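Local atomic coordinates of oxalate biosynthetic component 1 (Burkholderia thailandensis, PDB entry 5IKY), a protein that probably produces oxalate under quorum-sensing control, as a bifunctional enzyme that joins a serine hydrolase of the alpha/beta type to a lyase activity. Residues T355-S360 / D398-V403; F377-A382 / E437-N442; Q632-A637 / E649-A654; A577-A582 / E594-A599; D20-K25 / L149-D154. All blocks are in the same frame, centred on the assembly; numbering follows the deposited sequence.

Contacts 1 and 2 are neighbours in the TIM-barrel region, where strand and loop meet the surrounding helices, with centres 9 Å apart; they touch where Val357 CG1 packs on Lys438 CD at 3.6 Å. The magnesium ion, held by His227 and Glu477, lies about 14 Å from the side chain of Leu400 in contact 1 and about 13 Å from that of Leu379 in contact 2. Contacts 3 and 4 share the helical cap domain, with centres 11 Å apart, and meet through Val596 and Tyr651. Contact 5 stands apart in the N-terminal part of the chain, its centre 43 Å from that of contact 2 and 45 Å from that of contact 4.

Contact 1. Residues T355-S360 / D398-V403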
# COMPACT_ATOMS: atom_id res chain seq x y z
N THR A 355 28.35 -26.73 -0.34
CA THR A 355 27.73 -28.04 -0.33
C THR A 355 26.26 -27.95 -0.77
O THR A 355 25.75 -28.84 -1.44
CB THR A 355 27.82 -28.70 1.06
OG1 THR A 355 29.19 -28.70 1.50
CG2 THR A 355 27.31 -30.13 1.01
N ILE A 356 25.60 -26.85 -0.39
CA ILE A 356 24.24 -26.59 -0.83
C ILE A 356 24.18 -26.45 -2.35
O ILE A 356 23.34 -27.05 -3.01
CB ILE A 356 23.66 -25.31 -0.18
CG1 ILE A 356 23.52 -25.48 1.33
CG2 ILE A 356 22.31 -24.97 -0.81
CD1 ILE A 356 22.45 -26.47 1.73
N VAL A 357 25.09 -25.64 -2.89
CA VAL A 357 25.20 -25.44 -4.33
C VAL A 357 25.37 -26.77 -5.05
O VAL A 357 24.65 -27.09 -6.00
CB VAL A 357 26.40 -24.54 -4.69
CG1 VAL A 357 26.47 -24.32 -6.19
CG2 VAL A 357 26.32 -23.21 -3.94
N GLU A 358 26.34 -27.54 -4.58
CA GLU A 358 26.72 -28.80 -5.20
C GLU A 358 25.60 -29.84 -5.10
O GLU A 358 25.40 -30.64 -6.02
CB GLU A 358 28.01 -29.30 -4.56
CG GLU A 358 28.17 -30.80 -4.45
CD GLU A 358 29.55 -31.19 -3.96
OE1 GLU A 358 29.65 -31.79 -2.87
OE2 GLU A 358 30.54 -30.88 -4.66
N ASN A 359 24.86 -29.82 -3.99
CA ASN A 359 23.71 -30.70 -3.85
C ASN A 359 22.55 -30.25 -4.73
O ASN A 359 21.79 -31.07 -5.24
CB ASN A 359 23.26 -30.76 -2.39
CG ASN A 359 24.21 -31.56 -1.52
OD1 ASN A 359 24.99 -32.36 -2.01
ND2 ASN A 359 24.14 -31.33 -0.21
N SER A 360 22.44 -28.93 -4.93
CA SER A 360 21.36 -28.36 -5.72
C SER A 360 21.49 -28.67 -7.21
O SER A 360 20.50 -28.98 -7.87
CB SER A 360 21.31 -26.84 -5.53
OG SER A 360 20.93 -26.51 -4.21
N ASP A 398 33.41 -23.71 4.30
CA ASP A 398 32.52 -24.02 3.18
C ASP A 398 31.76 -22.78 2.74
O ASP A 398 30.79 -22.87 1.99
CB ASP A 398 31.54 -25.13 3.56
CG ASP A 398 31.06 -25.92 2.36
OD1 ASP A 398 31.80 -26.00 1.36
OD2 ASP A 398 29.93 -26.46 2.41
N SER A 399 32.20 -21.62 3.21
CA SER A 399 31.51 -20.36 2.96
C SER A 399 31.55 -19.97 1.48
O SER A 399 32.51 -20.28 0.78
CB SER A 399 32.12 -19.24 3.81
OG SER A 399 32.24 -19.63 5.16
N LEU A 400 30.49 -19.30 1.02
CA LEU A 400 30.44 -18.80 -0.35
C LEU A 400 31.58 -17.83 -0.59
O LEU A 400 32.26 -17.89 -1.61
CB LEU A 400 29.10 -18.13 -0.63
CG LEU A 400 27.86 -19.03 -0.57
CD1 LEU A 400 26.61 -18.24 -0.90
CD2 LEU A 400 28.01 -20.22 -1.50
N ILE A 401 31.78 -16.92 0.37
CA ILE A 401 32.96 -16.08 0.40
C ILE A 401 33.88 -16.62 1.49
O ILE A 401 33.50 -16.62 2.66
CB ILE A 401 32.62 -14.61 0.68
CG1 ILE A 401 31.63 -14.08 -0.37
CG2 ILE A 401 33.88 -13.75 0.69
CD1 ILE A 401 31.29 -12.62 -0.20
N ASP A 402 35.06 -17.09 1.11
CA ASP A 402 35.96 -17.71 2.09
C ASP A 402 36.31 -16.71 3.19
O ASP A 402 36.38 -15.51 2.95
CB ASP A 402 37.23 -18.25 1.43
CG ASP A 402 38.09 -17.17 0.81
OD1 ASP A 402 38.79 -16.46 1.56
OD2 ASP A 402 38.09 -17.04 -0.43
N VAL A 403 36.49 -17.23 4.40
CA VAL A 403 36.75 -16.42 5.58
C VAL A 403 37.94 -15.44 5.43
O VAL A 403 37.83 -14.29 5.83
CB VAL A 403 36.98 -17.31 6.82
CG1 VAL A 403 37.36 -16.48 8.03
CG2 VAL A 403 35.73 -18.13 7.11
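Thr355 gives two hydrogen bonds to a single oxygen of Asp398. Its hydroxyl OG1 reaches Asp398 OD2 at 2.5 Å, and its backbone N reaches the same OD2 at 3.2 Å. Both donors come to the syn side of the carboxylate but from opposite faces of its plane, each a little under 30° out of it. This double grip depends on the threonine rotamer: with chi1 at -53°, OG1 sits beside the backbone N, and the two polar groups point at one target. The two side chains meet at about a right angle, and the paired bonds probably restrain the rotation of both.

A thinner apolar contact lies deeper, where Val357 CG2 meets Leu400 CD2 at 4.2 Å. Both residues are buried, whereas Thr355 and Asp398 keep some exposure. Thr355 belongs to the first turn of helix 354-360, which follows strand 346-351 of the TIM barrel, so the carboxylate accepts a backbone N-H at the positive end of a helix dipole. That would probably stabilise its negative charge. Asn353 OD1 takes the next backbone N-H, that of Ile356.

Further out, the loop carrying Asp398 is held by its own bonds. Backbone hydrogen bonds join Asp398 to His354 and Gln385, and Ser399 OG bonds to Gln385 N and Asp397 OD1. Asp402 then serves as N-cap of helix 403-415. The hydrophobic pair is closed in by helix 418-442, where Val357 and Leu400 both touch Thr435, and by Val351 from the barrel wall.

Contact 2. Residues F377-A382 / E437-N442; sequences FMLVAA and EKLRDN
Phe377 and Leu439 are set by matching first torsions: chi1 is -72° in the phenylalanine and -70° in the leucine, so each CG lies opposite its own carbonyl carbon and beside its backbone N. Both CB atoms point across the contact, and these torsions turn ring and branch onto each other. Leu439 CD2 settles over one face of the ring, 4.0 Å from its centroid and 27° off the normal, a CH-pi contact. The methyl is displaced toward the rim, which brings it closest to Phe377 CE1, at 3.6 Å, with CZ next at 3.8 Å. The other methyl, Leu439 CD1, lies toward the root of the same ring, 4.0 Å from Phe377 CD1. It also reaches Leu379 CD2 at 4.2 Å. One leucine thus spans two strand residues that point the same way: CD2 on Phe377 alone, CD1 on both.

All three side chains are buried, and no hydrogen bond crosses the contact. Within the helix segment, Asn442 ND2, near the helix end, bonds almost straight back to Lys438 O at 2.8 Å, with that oxygen in its amide plane. Arg440 forms a salt bridge with Asp470.

In the TIM barrel, strand 375-380 lies parallel between strands 346-351 and 446-451, and helix 418-442 leads into the second of these, making a beta-alpha-beta crossover. Phe377 touches Ile349 and Val351 of one neighbouring strand and meets the ring of Phe443, while Leu379 packs on Ile448 of the other and on Thr435 and Val436 of the overlying helix.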
# COMPACT_ATOMS: atom_id res chain seq x y z
N PHE A 377 16.48 -18.71 -5.70
CA PHE A 377 17.71 -18.89 -4.93
C PHE A 377 18.02 -17.68 -4.06
O PHE A 377 17.85 -16.54 -4.46
CB PHE A 377 18.89 -19.17 -5.86
CG PHE A 377 18.85 -20.54 -6.48
CD1 PHE A 377 19.31 -21.64 -5.77
CD2 PHE A 377 18.36 -20.72 -7.76
CE1 PHE A 377 19.28 -22.90 -6.34
CE2 PHE A 377 18.33 -21.98 -8.33
CZ PHE A 377 18.78 -23.07 -7.62
N MET A 378 18.50 -17.97 -2.85
CA MET A 378 18.91 -16.96 -1.89
C MET A 378 20.39 -17.15 -1.53
O MET A 378 20.75 -18.15 -0.91
CB MET A 378 18.05 -17.05 -0.62
CG MET A 378 17.93 -15.75 0.14
SD MET A 378 17.41 -14.41 -0.93
CE MET A 378 18.72 -13.25 -0.59
N LEU A 379 21.23 -16.20 -1.92
CA LEU A 379 22.65 -16.28 -1.61
C LEU A 379 22.96 -15.66 -0.26
O LEU A 379 22.96 -14.44 -0.10
CB LEU A 379 23.49 -15.60 -2.69
CG LEU A 379 23.48 -16.21 -4.09
CD1 LEU A 379 24.50 -15.52 -4.97
CD2 LEU A 379 23.73 -17.71 -4.04
N VAL A 380 23.23 -16.52 0.73
CA VAL A 380 23.62 -16.06 2.05
C VAL A 380 25.12 -15.79 2.07
O VAL A 380 25.91 -16.63 2.52
CB VAL A 380 23.26 -17.10 3.13
CG1 VAL A 380 23.36 -16.48 4.51
CG2 VAL A 380 21.86 -17.64 2.89
N ALA A 381 25.51 -14.62 1.58
CA ALA A 381 26.92 -14.30 1.40
C ALA A 381 27.52 -13.63 2.64
O ALA A 381 26.81 -13.02 3.43
CB ALA A 381 27.10 -13.40 0.19
N ALA A 382 28.84 -13.77 2.78
CA ALA A 382 29.61 -13.16 3.86
C ALA A 382 29.22 -13.68 5.25
O ALA A 382 29.49 -13.03 6.25
CB ALA A 382 29.48 -11.64 3.81
N GLU A 437 27.10 -18.41 -11.60
CA GLU A 437 27.18 -19.03 -12.91
C GLU A 437 26.82 -20.51 -12.87
O GLU A 437 26.17 -21.03 -13.78
CB GLU A 437 28.58 -18.85 -13.50
CG GLU A 437 28.90 -17.41 -13.89
CD GLU A 437 30.31 -17.26 -14.44
OE1 GLU A 437 31.14 -18.16 -14.20
OE2 GLU A 437 30.57 -16.24 -15.11
N LYS A 438 27.23 -21.19 -11.81
CA LYS A 438 26.93 -22.61 -11.65
C LYS A 438 25.42 -22.85 -11.55
O LYS A 438 24.90 -23.80 -12.14
CB LYS A 438 27.64 -23.17 -10.42
CG LYS A 438 27.67 -24.69 -10.35
CD LYS A 438 28.41 -25.16 -9.11
CE LYS A 438 29.27 -26.38 -9.40
NZ LYS A 438 29.83 -26.96 -8.15
N LEU A 439 24.73 -21.98 -10.82
CA LEU A 439 23.29 -22.10 -10.64
C LEU A 439 22.52 -21.81 -11.93
O LEU A 439 21.56 -22.51 -12.26
CB LEU A 439 22.81 -21.17 -9.53
CG LEU A 439 23.24 -21.54 -8.11
CD1 LEU A 439 22.87 -20.44 -7.13
CD2 LEU A 439 22.62 -22.86 -7.69
N ARG A 440 22.95 -20.79 -12.67
CA ARG A 440 22.32 -20.45 -13.95
C ARG A 440 22.52 -21.55 -14.99
O ARG A 440 21.64 -21.80 -15.81
CB ARG A 440 22.87 -19.13 -14.49
CG ARG A 440 22.91 -17.98 -13.50
CD ARG A 440 21.69 -17.08 -13.61
NE ARG A 440 22.00 -15.74 -13.11
CZ ARG A 440 21.08 -14.85 -12.74
NH1 ARG A 440 21.46 -13.66 -12.31
NH2 ARG A 440 19.79 -15.16 -12.79
N ASP A 441 23.68 -22.20 -14.96
CA ASP A 441 24.01 -23.23 -15.94
C ASP A 441 23.19 -24.50 -15.74
O ASP A 441 22.90 -25.22 -16.70
CB ASP A 441 25.50 -23.56 -15.90
CG ASP A 441 26.36 -22.43 -16.44
OD1 ASP A 441 25.80 -21.46 -16.98
OD2 ASP A 441 27.60 -22.52 -16.32
N ASN A 442 22.82 -24.78 -14.49
CA ASN A 442 22.06 -25.98 -14.18
C ASN A 442 20.56 -25.72 -14.00
O ASN A 442 19.77 -26.65 -13.86
CB ASN A 442 22.62 -26.65 -12.93
CG ASN A 442 23.98 -27.27 -13.17
OD1 ASN A 442 24.09 -28.46 -13.50
ND2 ASN A 442 25.03 -26.47 -13.01

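Contact 3. Residues Q632-A637 / E649-A654; sequences QALNFA and EAYDRA
Tyr651 turns its ring toward the helix segment 632-637 and lays one face on Ala637. From CB, chi1 of -51° sets CG beside the backbone N, which swings the ring across the helix surface. The first ring atom to meet the helix is CD1: it lies 4.2 Å from Leu634 CD2, which comes in at the ring edge near the plane, and also lies near the Ala637 methyl. One atom further, CE1 makes the closest approach, 3.5 Å from Ala637 CB, with CZ following at 3.6 Å; across the ring, CE2 is 3.9 Å from Ala637 CB. The methyl stands 18° off the ring normal, a CH-pi contact displaced toward the rim. At the tip, OH is 4.0 Å from Ala637 CB and passes on to the end of helix 562-579, where it packs against the carbonyl of Leu579.

Leu634 does double duty. While CD2 touches the tyrosine edge, CD1 reaches the other way along the loop and meets Ala654 CB at 3.9 Å. The contact is apolar throughout, with no hydrogen bond between the segments; the small alanines on both sides let ring and leucine come near the backbones.

Polar bonds hold the flanks. Asp652 OD1 makes a salt bridge to Arg638 NE, one residue beyond Ala637, and Asn635 bonds to the backbone at Tyr672 and Val674. Leu592 touches both Leu634 and Tyr651. This is helix-on-loop packing in the cap domain: the chain leaves helix 629-641, turns back and lays an aromatic side chain on that helix, where it also touches helices 562-579 and 592-602.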
# COMPACT_ATOMS: atom_id res chain seq x y z
N GLN A 632 -28.70 -2.91 2.24
CA GLN A 632 -27.97 -3.49 1.12
C GLN A 632 -27.31 -4.79 1.55
O GLN A 632 -27.49 -5.83 0.91
CB GLN A 632 -26.91 -2.53 0.59
CG GLN A 632 -27.34 -1.68 -0.59
CD GLN A 632 -26.21 -0.84 -1.15
OE1 GLN A 632 -25.03 -1.12 -0.89
NE2 GLN A 632 -26.55 0.19 -1.92
N ALA A 633 -26.57 -4.73 2.65
CA ALA A 633 -25.87 -5.88 3.19
C ALA A 633 -26.85 -6.94 3.70
O ALA A 633 -26.60 -8.14 3.56
CB ALA A 633 -24.93 -5.46 4.30
N LEU A 634 -27.96 -6.50 4.27
CA LEU A 634 -28.96 -7.41 4.80
C LEU A 634 -29.62 -8.21 3.68
O LEU A 634 -29.67 -9.44 3.74
CB LEU A 634 -30.03 -6.65 5.59
CG LEU A 634 -29.55 -6.00 6.89
CD1 LEU A 634 -30.73 -5.44 7.67
CD2 LEU A 634 -28.77 -7.00 7.72
N ASN A 635 -30.12 -7.51 2.67
CA ASN A 635 -30.75 -8.17 1.53
C ASN A 635 -29.76 -9.03 0.76
O ASN A 635 -30.13 -10.06 0.20
CB ASN A 635 -31.37 -7.13 0.60
CG ASN A 635 -32.57 -6.44 1.21
OD1 ASN A 635 -33.66 -7.01 1.28
ND2 ASN A 635 -32.38 -5.21 1.66
N PHE A 636 -28.50 -8.61 0.74
CA PHE A 636 -27.43 -9.39 0.12
C PHE A 636 -27.33 -10.76 0.78
O PHE A 636 -27.21 -11.78 0.11
CB PHE A 636 -26.10 -8.65 0.22
CG PHE A 636 -24.93 -9.42 -0.33
CD1 PHE A 636 -24.65 -9.40 -1.69
CD2 PHE A 636 -24.11 -10.17 0.50
CE1 PHE A 636 -23.58 -10.10 -2.20
CE2 PHE A 636 -23.04 -10.88 -0.00
CZ PHE A 636 -22.77 -10.84 -1.35
N ALA A 637 -27.37 -10.76 2.11
CA ALA A 637 -27.33 -12.00 2.88
C ALA A 637 -28.55 -12.85 2.56
O ALA A 637 -28.43 -14.06 2.35
CB ALA A 637 -27.26 -11.70 4.37
N GLU A 649 -34.06 -16.12 8.94
CA GLU A 649 -34.86 -15.65 10.06
C GLU A 649 -34.11 -14.63 10.91
O GLU A 649 -34.72 -13.70 11.45
CB GLU A 649 -35.30 -16.83 10.93
N ALA A 650 -32.80 -14.81 11.04
CA ALA A 650 -31.96 -13.84 11.73
C ALA A 650 -32.03 -12.51 10.99
O ALA A 650 -32.21 -11.45 11.60
CB ALA A 650 -30.53 -14.33 11.82
N TYR A 651 -31.88 -12.58 9.67
CA TYR A 651 -32.09 -11.42 8.82
C TYR A 651 -33.58 -11.14 8.73
O TYR A 651 -34.37 -11.75 9.45
CB TYR A 651 -31.47 -11.65 7.44
CG TYR A 651 -30.03 -12.11 7.52
CD1 TYR A 651 -29.01 -11.21 7.78
CD2 TYR A 651 -29.71 -13.45 7.36
CE1 TYR A 651 -27.69 -11.63 7.87
CE2 TYR A 651 -28.40 -13.88 7.44
CZ TYR A 651 -27.39 -12.97 7.70
OH TYR A 651 -26.09 -13.40 7.78
N ASP A 652 -33.97 -10.21 7.86
CA ASP A 652 -35.30 -9.60 7.91
C ASP A 652 -35.49 -8.94 9.28
O ASP A 652 -36.61 -8.69 9.71
CB ASP A 652 -36.41 -10.62 7.63
CG ASP A 652 -36.42 -11.09 6.19
OD1 ASP A 652 -36.21 -10.26 5.29
OD2 ASP A 652 -36.65 -12.30 5.96
N ARG A 653 -34.37 -8.67 9.94
CA ARG A 653 -34.35 -7.87 11.15
C ARG A 653 -34.37 -6.41 10.73
O ARG A 653 -34.30 -5.50 11.56
CB ARG A 653 -33.11 -8.18 12.00
N ALA A 654 -34.46 -6.21 9.42
CA ALA A 654 -34.66 -4.89 8.83
C ALA A 654 -36.00 -4.32 9.26
O ALA A 654 -36.25 -3.12 9.10
CB ALA A 654 -34.57 -4.97 7.31

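Contact 4. Residues A577-A582 / E594-A599; sequences AHLASA and EHVLTA
Apolar packing joins Leu579 to Ala599 and Val596. The branch that does the touching is Leu579 CD2, which lies 3.8 Å from the methyl of Ala599 and 4.4 Å from Val596 CG2. It is just as near to Val596 CA, so the leucine tip also comes near the helix backbone, though loosely. A chi1 of -67° puts CG beside the backbone N, and of its two branches CD2 is the one turned to the neighbouring helix. Leu579 is buried, as are its two partners.

The second kind of contact is a methyl against an imidazole edge. Ala599 CB lies in the plane of the His578 ring, 3.7 Å from ND1 and 3.9 Å from CE1. The histidine reaches it because CG is anti to its backbone N (chi1 178°), which brings the ring edge to Ala599. One alanine methyl thus fills the angle between two consecutive side chains of the other helix.

Two histidines also come near each other without touching. His578 ND1 and His595 NE2 are 5.2 Å apart; were both rings protonated, the charges would probably disfavour each other. No hydrogen bond crosses between the segments.

Helices 562-579 and 592-602 are joined by a loop that starts at Ala580, where the first helix gives up its helical angles. Helix 629-641 lies against the second, touching Val596 with Ala633, Phe636 and Ala637, while Tyr651 from a later loop packs on Leu579. His578 also meets the ring of His303, which lies in the barrel region, so the cap domain touches that region here.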
# COMPACT_ATOMS: atom_id res chain seq x y z
N ALA A 577 -22.30 -20.35 3.52
CA ALA A 577 -22.17 -21.27 4.65
C ALA A 577 -21.64 -20.54 5.88
O ALA A 577 -22.09 -20.80 7.00
CB ALA A 577 -21.26 -22.43 4.29
N HIS A 578 -20.69 -19.64 5.67
CA HIS A 578 -20.12 -18.87 6.77
C HIS A 578 -21.16 -17.94 7.40
O HIS A 578 -21.15 -17.73 8.61
CB HIS A 578 -18.92 -18.06 6.29
CG HIS A 578 -18.31 -17.19 7.35
ND1 HIS A 578 -18.36 -15.82 7.31
CD2 HIS A 578 -17.64 -17.51 8.48
CE1 HIS A 578 -17.74 -15.32 8.37
NE2 HIS A 578 -17.30 -16.33 9.10
N LEU A 579 -22.04 -17.39 6.57
CA LEU A 579 -23.09 -16.50 7.05
C LEU A 579 -24.20 -17.29 7.74
O LEU A 579 -24.91 -16.76 8.60
CB LEU A 579 -23.68 -15.68 5.90
CG LEU A 579 -22.75 -14.65 5.25
CD1 LEU A 579 -23.48 -13.92 4.13
CD2 LEU A 579 -22.22 -13.67 6.29
N ALA A 580 -24.34 -18.56 7.37
CA ALA A 580 -25.35 -19.42 7.98
C ALA A 580 -24.79 -20.17 9.18
O ALA A 580 -25.33 -21.20 9.59
CB ALA A 580 -25.90 -20.39 6.95
N SER A 581 -23.69 -19.66 9.73
CA SER A 581 -23.09 -20.23 10.93
C SER A 581 -23.34 -19.31 12.12
O SER A 581 -22.57 -18.38 12.37
CB SER A 581 -21.59 -20.45 10.72
N ALA A 582 -24.41 -19.59 12.85
CA ALA A 582 -24.83 -18.75 13.97
C ALA A 582 -23.79 -18.70 15.08
O ALA A 582 -23.69 -17.71 15.81
CB ALA A 582 -26.16 -19.23 14.52
N GLU A 594 -22.35 -4.86 9.25
CA GLU A 594 -20.92 -4.83 9.53
C GLU A 594 -20.34 -6.25 9.51
O GLU A 594 -19.20 -6.46 9.11
CB GLU A 594 -20.64 -4.16 10.88
N HIS A 595 -21.14 -7.21 9.95
CA HIS A 595 -20.73 -8.61 9.94
C HIS A 595 -20.70 -9.15 8.52
O HIS A 595 -19.74 -9.80 8.11
CB HIS A 595 -21.66 -9.46 10.81
CG HIS A 595 -21.28 -10.91 10.87
ND1 HIS A 595 -20.07 -11.34 11.39
CD2 HIS A 595 -21.93 -12.02 10.47
CE1 HIS A 595 -20.01 -12.65 11.31
NE2 HIS A 595 -21.12 -13.09 10.75
N VAL A 596 -21.76 -8.87 7.77
CA VAL A 596 -21.88 -9.32 6.39
C VAL A 596 -20.78 -8.74 5.51
O VAL A 596 -20.09 -9.47 4.80
CB VAL A 596 -23.25 -8.95 5.79
CG1 VAL A 596 -23.26 -9.15 4.28
CG2 VAL A 596 -24.35 -9.78 6.44
N LEU A 597 -20.61 -7.42 5.57
CA LEU A 597 -19.61 -6.72 4.77
C LEU A 597 -18.19 -7.22 5.04
O LEU A 597 -17.39 -7.34 4.11
CB LEU A 597 -19.70 -5.22 5.01
CG LEU A 597 -20.85 -4.50 4.30
CD1 LEU A 597 -21.22 -3.22 5.02
CD2 LEU A 597 -20.48 -4.22 2.85
N THR A 598 -17.89 -7.50 6.30
CA THR A 598 -16.57 -8.02 6.66
C THR A 598 -16.38 -9.43 6.12
O THR A 598 -15.30 -9.78 5.65
CB THR A 598 -16.36 -8.04 8.19
OG1 THR A 598 -17.56 -8.48 8.84
CG2 THR A 598 -16.00 -6.65 8.70
N ALA A 599 -17.44 -10.23 6.18
CA ALA A 599 -17.41 -11.58 5.63
C ALA A 599 -17.25 -11.54 4.12
O ALA A 599 -16.46 -12.28 3.55
CB ALA A 599 -18.67 -12.34 6.02

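Contact 5. Residues D20-K25 / L149-D154; sequences DPLEPK and LTWAHD
Leu22 and Pro21 meet the aromatic pair Trp151 and His153, and the packing is tightest at two places. Pro21 O lies at the indole edge, in the plane of the indole, 3.5 Å from Trp151 CH2. Leu22 CD2 lies over one face of the His153 imidazole, 4.2 Å from the centroid and nearest to CG, at 3.9 Å; this is a CH-pi contact, and the two side chains cross at about a right angle. His153 in turn sets ND1 over a face of the Trp151 indole, 3.4 Å above the plane, so the imidazole stands edge-on over the indole while its own face takes the leucine methyl.

The looser part is the fringe. Pro21 CB and Leu22 CD2 only graze the six-membered ring, each at 4.4 Å, from Trp151 CH2 and CZ2 respectively. Leu22 is solvent-exposed, whereas Trp151 is buried and also packs on the ring of Trp141.

The turn that offers Pro21 and Leu22 is stiffened from within: a type I turn from Asp20 to Glu23, with an Asx turn in which Asp20 OD1 accepts Leu22 N. Lys25 NZ bonds Asp20 O at 3.1 Å.

No hydrogen bond joins the two segments, and Trp151 NE1 is spent on Arg155 O. Cohesion therefore rests on dispersion, on CH-pi contact and probably on the attraction of a carbonyl oxygen for the positive rim of an indole.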
# COMPACT_ATOMS: atom_id res chain seq x y z
N ASP A 20 13.81 -3.35 25.02
CA ASP A 20 12.87 -2.31 25.41
C ASP A 20 13.59 -1.01 25.77
O ASP A 20 14.39 -0.98 26.71
CB ASP A 20 12.02 -2.78 26.59
CG ASP A 20 10.70 -2.03 26.71
OD1 ASP A 20 10.63 -0.86 26.30
OD2 ASP A 20 9.74 -2.63 27.23
N PRO A 21 13.30 0.08 25.03
CA PRO A 21 13.92 1.38 25.28
C PRO A 21 13.56 1.94 26.65
O PRO A 21 14.27 2.81 27.16
CB PRO A 21 13.34 2.28 24.18
CG PRO A 21 12.73 1.38 23.20
CD PRO A 21 12.33 0.14 23.93
N LEU A 22 12.47 1.45 27.22
CA LEU A 22 11.96 1.96 28.49
C LEU A 22 12.39 1.11 29.68
O LEU A 22 11.86 1.25 30.78
CB LEU A 22 10.44 2.07 28.44
CG LEU A 22 9.90 2.94 27.30
CD1 LEU A 22 8.39 3.08 27.38
CD2 LEU A 22 10.57 4.31 27.31
N GLU A 23 13.35 0.22 29.45
CA GLU A 23 13.96 -0.55 30.53
C GLU A 23 15.25 0.12 30.97
O GLU A 23 15.96 0.70 30.15
CB GLU A 23 14.23 -1.99 30.10
CG GLU A 23 13.02 -2.90 30.10
CD GLU A 23 13.39 -4.35 29.82
OE1 GLU A 23 14.60 -4.64 29.73
OE2 GLU A 23 12.47 -5.18 29.70
N PRO A 24 15.56 0.04 32.28
CA PRO A 24 16.84 0.55 32.77
C PRO A 24 18.02 -0.11 32.05
O PRO A 24 17.95 -1.29 31.71
CB PRO A 24 16.83 0.18 34.27
CG PRO A 24 15.58 -0.61 34.49
CD PRO A 24 14.64 -0.31 33.37
N LYS A 25 19.08 0.65 31.82
CA LYS A 25 20.23 0.16 31.07
C LYS A 25 21.47 0.06 31.94
O LYS A 25 22.56 -0.28 31.47
CB LYS A 25 20.49 1.06 29.86
CG LYS A 25 19.38 1.04 28.83
CD LYS A 25 19.28 -0.33 28.17
CE LYS A 25 17.83 -0.71 27.89
NZ LYS A 25 17.11 0.36 27.16
N LEU A 149 20.97 14.13 18.14
CA LEU A 149 20.35 13.01 18.86
C LEU A 149 19.41 13.54 19.94
O LEU A 149 19.75 14.47 20.67
CB LEU A 149 21.43 12.11 19.47
CG LEU A 149 22.40 11.47 18.49
CD1 LEU A 149 23.53 10.76 19.23
CD2 LEU A 149 21.68 10.50 17.56
N THR A 150 18.23 12.94 20.03
CA THR A 150 17.22 13.40 20.99
C THR A 150 16.45 12.24 21.62
O THR A 150 16.43 11.13 21.10
CB THR A 150 16.22 14.36 20.33
OG1 THR A 150 15.25 14.78 21.29
CG2 THR A 150 15.51 13.68 19.17
N TRP A 151 15.81 12.53 22.75
CA TRP A 151 15.02 11.55 23.49
C TRP A 151 13.61 12.09 23.71
O TRP A 151 13.44 13.19 24.23
CB TRP A 151 15.70 11.22 24.82
CG TRP A 151 14.96 10.24 25.65
CD1 TRP A 151 14.05 10.52 26.64
CD2 TRP A 151 15.06 8.81 25.60
NE1 TRP A 151 13.58 9.36 27.19
CE2 TRP A 151 14.18 8.29 26.57
CE3 TRP A 151 15.80 7.92 24.81
CZ2 TRP A 151 14.03 6.92 26.78
CZ3 TRP A 151 15.65 6.57 25.02
CH2 TRP A 151 14.77 6.08 25.99
N ALA A 152 12.61 11.30 23.33
CA ALA A 152 11.23 11.81 23.26
C ALA A 152 10.34 11.39 24.43
O ALA A 152 9.30 12.00 24.67
CB ALA A 152 10.60 11.37 21.95
N HIS A 153 10.74 10.35 25.15
CA HIS A 153 9.88 9.76 26.18
C HIS A 153 9.93 10.50 27.51
O HIS A 153 10.84 11.31 27.74
CB HIS A 153 10.25 8.29 26.37
CG HIS A 153 10.33 7.52 25.08
ND1 HIS A 153 11.52 7.28 24.43
CD2 HIS A 153 9.36 6.95 24.32
CE1 HIS A 153 11.28 6.59 23.33
NE2 HIS A 153 9.98 6.38 23.24
N ASP A 154 8.97 10.23 28.39
CA ASP A 154 8.85 10.96 29.65
C ASP A 154 9.68 10.33 30.76
O ASP A 154 9.72 10.83 31.89
CB ASP A 154 7.38 11.07 30.09
CG ASP A 154 6.67 9.73 30.11
OD1 ASP A 154 7.33 8.69 29.98
OD2 ASP A 154 5.43 9.73 30.28